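Local coordinates for RimK domain protein ATP-grasp (Sphaerobacter thermophilus, PDB 5I47) that probably binds ATP and a metal ion and, as a RimK-like ATP-grasp protein, may act as an ATP-dependent carboxylate-amine ligase, at residues R97-L101 against A102-V106; G269-A272 against D273-G277. One frame throughout, in Å; residues are numbered along the deposited sequence. Where two conformers were deposited one is given.

Interaction 1: R97-L101 against A102-V106; sequences RHLIL and ADIPV
Helix 92-101 closes at its C-terminal end in a Schellman motif, where I104 N bonds back to L99 O at 3.0 Å, nearly straight (N-H...O 168°), and so closes the turn. D103 takes positive phi (59°), left-handed backbone geometry reached here by an aspartate, and its N bonds to I100 O from above the carbonyl plane. A102 N stays within the helical pattern, 3.0 Å from H98 O, with a second, weak bond to L99 O. The reversal carries the outgoing chain alongside L99, whose two methyls are shared out. CD2 meets CD1 of I104 at 3.9 Å, the two side chains running aslant, while CD1 lies 3.7 Å from CG1 of V106. L99 has CG beside its backbone N (chi1 -64°), and its CB also touches that valine methyl. V248 of strand 246-253 packs on both L99 and I104, and I226 of helix 216-230 on I104, so this hydrophobic part of the cap packs inside the ATP-grasp domain. On another part of the helix, P44 of the second subunit packs on R97 and I100. V106 divides its methyls between two helix residues: CG2 reaches CG1 of I100 at 4.1 Å, the two side chains nearly perpendicular.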
ATOM      1  N   ARG B  97      -3.249  -7.589  11.069  0.58 19.89           N
ATOM      2  CA  ARG B  97      -3.921  -8.850  10.779  0.58 19.83           C
ATOM      3  C   ARG B  97      -2.974 -10.034  10.937  0.58 21.15           C
ATOM      4  O   ARG B  97      -3.402 -11.116  11.354  0.58 19.48           O
ATOM      5  CB  ARG B  97      -4.527  -8.817   9.374  0.58 21.48           C
ATOM      6  CG  ARG B  97      -5.345 -10.063   8.992  0.58 26.71           C
ATOM      7  CD  ARG B  97      -6.480 -10.368   9.981  0.58 27.13           C
ATOM      8  NE  ARG B  97      -7.321 -11.474   9.520  0.58 26.59           N
ATOM      9  CZ  ARG B  97      -8.209 -12.112  10.279  0.58 30.15           C
ATOM     10  NH1 ARG B  97      -8.929 -13.108   9.774  0.58 24.24           N
ATOM     11  NH2 ARG B  97      -8.372 -11.763  11.547  0.58 35.21           N
ATOM     12  N   HIS B  98      -1.685  -9.843  10.638  1.00 21.04           N
ATOM     13  CA  HIS B  98      -0.722 -10.931  10.777  1.00 19.83           C
ATOM     14  C   HIS B  98      -0.501 -11.301  12.238  1.00 24.49           C
ATOM     15  O   HIS B  98      -0.440 -12.488  12.579  1.00 24.98           O
ATOM     16  CB  HIS B  98       0.600 -10.536  10.120  1.00 30.03           C
ATOM     17  CG  HIS B  98       1.484 -11.698   9.792  1.00 41.65           C
ATOM     18  ND1 HIS B  98       2.325 -12.279  10.718  1.00 43.15           N
ATOM     19  CD2 HIS B  98       1.656 -12.388   8.640  1.00 43.72           C
ATOM     20  CE1 HIS B  98       2.977 -13.277  10.150  1.00 42.78           C
ATOM     21  NE2 HIS B  98       2.590 -13.365   8.888  1.00 45.67           N
ATOM     22  N   LEU B  99      -0.376 -10.300  13.115  1.00 29.17           N
ATOM     23  CA  LEU B  99      -0.184 -10.577  14.537  1.00 26.68           C
ATOM     24  C   LEU B  99      -1.425 -11.218  15.148  1.00 25.30           C
ATOM     25  O   LEU B  99      -1.315 -12.113  15.994  1.00 22.12           O
ATOM     26  CB  LEU B  99       0.178  -9.286  15.275  1.00 22.83           C
ATOM     27  CG  LEU B  99       1.507  -8.649  14.860  1.00 23.00           C
ATOM     28  CD1 LEU B  99       1.659  -7.278  15.482  1.00 26.00           C
ATOM     29  CD2 LEU B  99       2.693  -9.542  15.233  1.00 19.33           C
ATOM     30  N   ILE B 100      -2.613 -10.778  14.730  1.00 23.83           N
ATOM     31  CA  ILE B 100      -3.849 -11.380  15.224  1.00 22.94           C
ATOM     32  C   ILE B 100      -3.916 -12.853  14.839  1.00 26.02           C
ATOM     33  O   ILE B 100      -4.197 -13.719  15.676  1.00 31.29           O
ATOM     34  CB  ILE B 100      -5.070 -10.603  14.702  1.00 21.95           C
ATOM     35  CG1 ILE B 100      -5.131  -9.211  15.342  1.00 21.34           C
ATOM     36  CG2 ILE B 100      -6.354 -11.384  14.950  1.00 17.89           C
ATOM     37  CD1 ILE B 100      -6.334  -8.401  14.928  1.00 16.66           C
ATOM     38  N   LEU B 101      -3.666 -13.162  13.563  1.00 25.87           N
ATOM     39  CA  LEU B 101      -3.683 -14.554  13.121  1.00 26.35           C
ATOM     40  C   LEU B 101      -2.604 -15.387  13.801  1.00 28.53           C
ATOM     41  O   LEU B 101      -2.759 -16.606  13.911  1.00 31.01           O
ATOM     42  CB  LEU B 101      -3.525 -14.631  11.601  1.00 17.92           C
ATOM     43  CG  LEU B 101      -4.754 -14.227  10.790  1.00 20.84           C
ATOM     44  CD1 LEU B 101      -4.397 -14.067   9.333  1.00 23.43           C
ATOM     45  CD2 LEU B 101      -5.862 -15.253  10.955  1.00 22.83           C
ATOM     46  N   ALA B 102      -1.520 -14.762  14.258  1.00 31.02           N
ATOM     47  CA  ALA B 102      -0.457 -15.445  14.984  1.00 27.51           C
ATOM     48  C   ALA B 102      -0.718 -15.535  16.480  1.00 27.23           C
ATOM     49  O   ALA B 102       0.144 -16.032  17.211  1.00 30.56           O
ATOM     50  CB  ALA B 102       0.882 -14.741  14.746  1.00 23.00           C
ATOM     51  N   ASP B 103      -1.874 -15.059  16.946  1.00 28.76           N
ATOM     52  CA  ASP B 103      -2.239 -15.077  18.366  1.00 32.21           C
ATOM     53  C   ASP B 103      -1.230 -14.309  19.217  1.00 30.70           C
ATOM     54  O   ASP B 103      -0.906 -14.703  20.339  1.00 36.68           O
ATOM     55  CB  ASP B 103      -2.401 -16.508  18.880  1.00 38.47           C
ATOM     56  CG  ASP B 103      -3.210 -16.578  20.156  1.00 43.13           C
ATOM     57  OD1 ASP B 103      -4.145 -15.767  20.315  1.00 41.89           O
ATOM     58  OD2 ASP B 103      -2.906 -17.446  21.001  1.00 49.24           O
ATOM     59  N   ILE B 104      -0.729 -13.204  18.687  1.00 27.38           N
ATOM     60  CA  ILE B 104       0.184 -12.320  19.407  1.00 31.62           C
ATOM     61  C   ILE B 104      -0.615 -11.124  19.914  1.00 33.46           C
ATOM     62  O   ILE B 104      -1.339 -10.502  19.123  1.00 32.54           O
ATOM     63  CB  ILE B 104       1.358 -11.866  18.521  1.00 27.32           C
ATOM     64  CG1 ILE B 104       2.266 -13.060  18.213  1.00 28.87           C
ATOM     65  CG2 ILE B 104       2.141 -10.748  19.195  1.00 22.20           C
ATOM     66  CD1 ILE B 104       3.482 -12.718  17.385  1.00 32.31           C
ATOM     67  N   PRO B 105      -0.528 -10.783  21.201  1.00 34.11           N
ATOM     68  CA  PRO B 105      -1.387  -9.722  21.748  1.00 34.92           C
ATOM     69  C   PRO B 105      -1.063  -8.359  21.152  1.00 32.14           C
ATOM     70  O   PRO B 105       0.102  -7.969  21.041  1.00 31.34           O
ATOM     71  CB  PRO B 105      -1.088  -9.765  23.250  1.00 35.59           C
ATOM     72  CG  PRO B 105       0.260 -10.401  23.349  1.00 34.05           C
ATOM     73  CD  PRO B 105       0.313 -11.401  22.238  1.00 30.97           C
ATOM     74  N   VAL B 106      -2.115  -7.643  20.770  1.00 32.34           N
ATOM     75  CA  VAL B 106      -2.028  -6.279  20.248  1.00 30.96           C
ATOM     76  C   VAL B 106      -3.123  -5.449  20.902  1.00 31.36           C
ATOM     77  O   VAL B 106      -4.104  -5.996  21.419  1.00 37.81           O
ATOM     78  CB  VAL B 106      -2.174  -6.243  18.710  1.00 25.53           C
ATOM     79  CG1 VAL B 106      -0.967  -6.883  18.046  1.00 23.69           C
ATOM     80  CG2 VAL B 106      -3.447  -6.946  18.278  1.00 18.75           C
TER

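Interaction 2: G269-A272 against D273-G277; sequences GMIA and DFVLG
D273 N bonds to G269 O at 2.9 Å, the first of four successive i to i+4 bonds that carry helix 267-275 through its last turn, two residues short of the end of the chain. This last helix of the ATP-grasp region packs back on helix 16-27 and strand 54-57 of the N-terminal preATP-grasp domain, which has a parallel sheet. The D273 side chain bends back over the same carbonyl: with CG beside the backbone N (chi1 -74°), OD2 comes within 3.3 Å of G269 O, two acceptors that do not bond, while OD1 forms a salt bridge with NE of R28. F274 N bonds to M270 O, a selenomethionine carbonyl, at 2.9 Å. Its ring swings away from the preceding turn, CG anti to the backbone N (chi1 -178°), toward T232. V275 N reaches I271 O at 2.9 Å with a more bent N-H...O angle of 138°. Its CG2 also lies 3.2 Å from that oxygen and 4.3 Å from CG2 of I271, a loose apolar contact. L276 has left helical geometry, yet its N still bonds to A272 O at 3.3 Å, and its CD1 lies 3.4 Å from the same carbonyl. Carbonyl oxygens gather at a helix C-terminus, where the dipole would probably disfavour a carboxylate; the salt bridge to R28 would probably offset that cost and tie this final turn to the chain following helix 16-27.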
ATOM      1  N   GLY B 269      27.687  -7.009  13.260  1.00 36.82           N
ATOM      2  CA  GLY B 269      28.199  -8.296  12.819  1.00 37.64           C
ATOM      3  C   GLY B 269      27.092  -9.289  12.526  1.00 39.83           C
ATOM      4  O   GLY B 269      27.131  -9.995  11.514  1.00 41.44           O
HETATM    5  N   MSE B 270      26.091  -9.351  13.395  1.00 44.49           N
HETATM    6  CA  MSE B 270      24.950 -10.236  13.201  1.00 45.50           C
HETATM    7  C   MSE B 270      24.187  -9.897  11.926  1.00 44.34           C
HETATM    8  O   MSE B 270      23.752 -10.787  11.196  1.00 43.82           O
HETATM    9  CB  MSE B 270      24.013 -10.157  14.403  1.00 49.88           C
HETATM   10  CG  MSE B 270      24.677 -10.499  15.717  1.00 56.84           C
HETATM   11 SE   MSE B 270      23.504 -10.155  17.230  1.00 70.91          SE
HETATM   12  CE  MSE B 270      22.063 -11.401  16.779  1.00 71.36           C
ATOM     13  N   ILE B 271      24.024  -8.598  11.671  1.00 44.33           N
ATOM     14  CA  ILE B 271      23.332  -8.153  10.465  1.00 40.38           C
ATOM     15  C   ILE B 271      24.127  -8.539   9.225  1.00 42.71           C
ATOM     16  O   ILE B 271      23.570  -9.050   8.246  1.00 44.45           O
ATOM     17  CB  ILE B 271      23.072  -6.638  10.527  1.00 35.02           C
ATOM     18  CG1 ILE B 271      22.084  -6.321  11.651  1.00 36.01           C
ATOM     19  CG2 ILE B 271      22.553  -6.126   9.194  1.00 29.05           C
ATOM     20  CD1 ILE B 271      21.648  -4.883  11.692  1.00 39.67           C
ATOM     21  N   ALA B 272      25.442  -8.311   9.251  1.00 46.81           N
ATOM     22  CA  ALA B 272      26.281  -8.701   8.122  1.00 47.33           C
ATOM     23  C   ALA B 272      26.248 -10.205   7.895  1.00 45.14           C
ATOM     24  O   ALA B 272      26.302 -10.660   6.746  1.00 44.29           O
ATOM     25  CB  ALA B 272      27.717  -8.229   8.346  1.00 50.07           C
ATOM     26  N   ASP B 273      26.159 -10.991   8.972  1.00 46.55           N
ATOM     27  CA  ASP B 273      26.012 -12.435   8.823  1.00 45.18           C
ATOM     28  C   ASP B 273      24.662 -12.789   8.216  1.00 45.83           C
ATOM     29  O   ASP B 273      24.576 -13.648   7.333  1.00 43.61           O
ATOM     30  CB  ASP B 273      26.187 -13.130  10.175  1.00 46.35           C
ATOM     31  CG  ASP B 273      27.633 -13.166  10.638  1.00 54.41           C
ATOM     32  OD1 ASP B 273      28.539 -13.152   9.776  1.00 54.61           O
ATOM     33  OD2 ASP B 273      27.863 -13.216  11.868  1.00 60.06           O
ATOM     34  N   PHE B 274      23.592 -12.134   8.674  1.00 46.09           N
ATOM     35  CA  PHE B 274      22.267 -12.433   8.146  1.00 43.67           C
ATOM     36  C   PHE B 274      22.148 -12.068   6.671  1.00 44.52           C
ATOM     37  O   PHE B 274      21.385 -12.707   5.940  1.00 45.43           O
ATOM     38  CB  PHE B 274      21.202 -11.705   8.969  1.00 45.93           C
ATOM     39  CG  PHE B 274      19.793 -11.992   8.529  1.00 46.66           C
ATOM     40  CD1 PHE B 274      19.220 -13.235   8.756  1.00 42.14           C
ATOM     41  CD2 PHE B 274      19.038 -11.017   7.894  1.00 47.68           C
ATOM     42  CE1 PHE B 274      17.926 -13.501   8.350  1.00 39.87           C
ATOM     43  CE2 PHE B 274      17.740 -11.278   7.488  1.00 43.62           C
ATOM     44  CZ  PHE B 274      17.186 -12.520   7.718  1.00 40.97           C
ATOM     45  N   VAL B 275      22.898 -11.064   6.213  1.00 46.82           N
ATOM     46  CA  VAL B 275      22.779 -10.614   4.828  1.00 45.70           C
ATOM     47  C   VAL B 275      23.511 -11.557   3.878  1.00 47.16           C
ATOM     48  O   VAL B 275      23.039 -11.824   2.768  1.00 45.78           O
ATOM     49  CB  VAL B 275      23.286  -9.163   4.705  1.00 42.66           C
ATOM     50  CG1 VAL B 275      23.417  -8.758   3.250  1.00 37.72           C
ATOM     51  CG2 VAL B 275      22.348  -8.208   5.429  1.00 42.60           C
ATOM     52  N   LEU B 276      24.662 -12.082   4.291  1.00 55.48           N
ATOM     53  CA  LEU B 276      25.474 -12.968   3.463  1.00 57.82           C
ATOM     54  C   LEU B 276      25.398 -14.378   4.029  1.00 61.57           C
ATOM     55  O   LEU B 276      25.793 -14.609   5.175  1.00 68.02           O
ATOM     56  CB  LEU B 276      26.929 -12.498   3.420  1.00 59.03           C
ATOM     57  CG  LEU B 276      27.214 -10.994   3.378  1.00 58.27           C
ATOM     58  CD1 LEU B 276      28.473 -10.677   4.163  1.00 58.37           C
ATOM     59  CD2 LEU B 276      27.347 -10.509   1.947  1.00 56.01           C
ATOM     60  N   GLY B 277      24.914 -15.320   3.228  1.00 65.09           N
ATOM     61  CA  GLY B 277      24.821 -16.697   3.679  1.00 70.27           C
ATOM     62  C   GLY B 277      24.663 -17.704   2.558  1.00 79.32           C
ATOM     63  O   GLY B 277      23.562 -17.902   2.042  1.00 85.87           O
TER

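Overall arrangement
Both interactions are helix C-terminal ends held mainly by backbone bonds, but the endings differ. Interaction 1 turns the chain sharply through a Schellman motif and follows it with aliphatic packing, and the chain then leads on to strand 109-112; L99 and I104 are buried, L101 and D103 exposed. Interaction 2 keeps an i to i+4 ladder as far as L276, the next-to-last residue; G269, I271 and A272 are buried, while exposed D273 pairs with an arginine. Their surroundings differ too: 97-106 lies against helix 216-230 and strand 246-253 and meets the second subunit, whereas 269-277 packs on helix 16-27 and strand 54-57 of the N-terminal part. Their centres are 28 Å apart, with no direct touch.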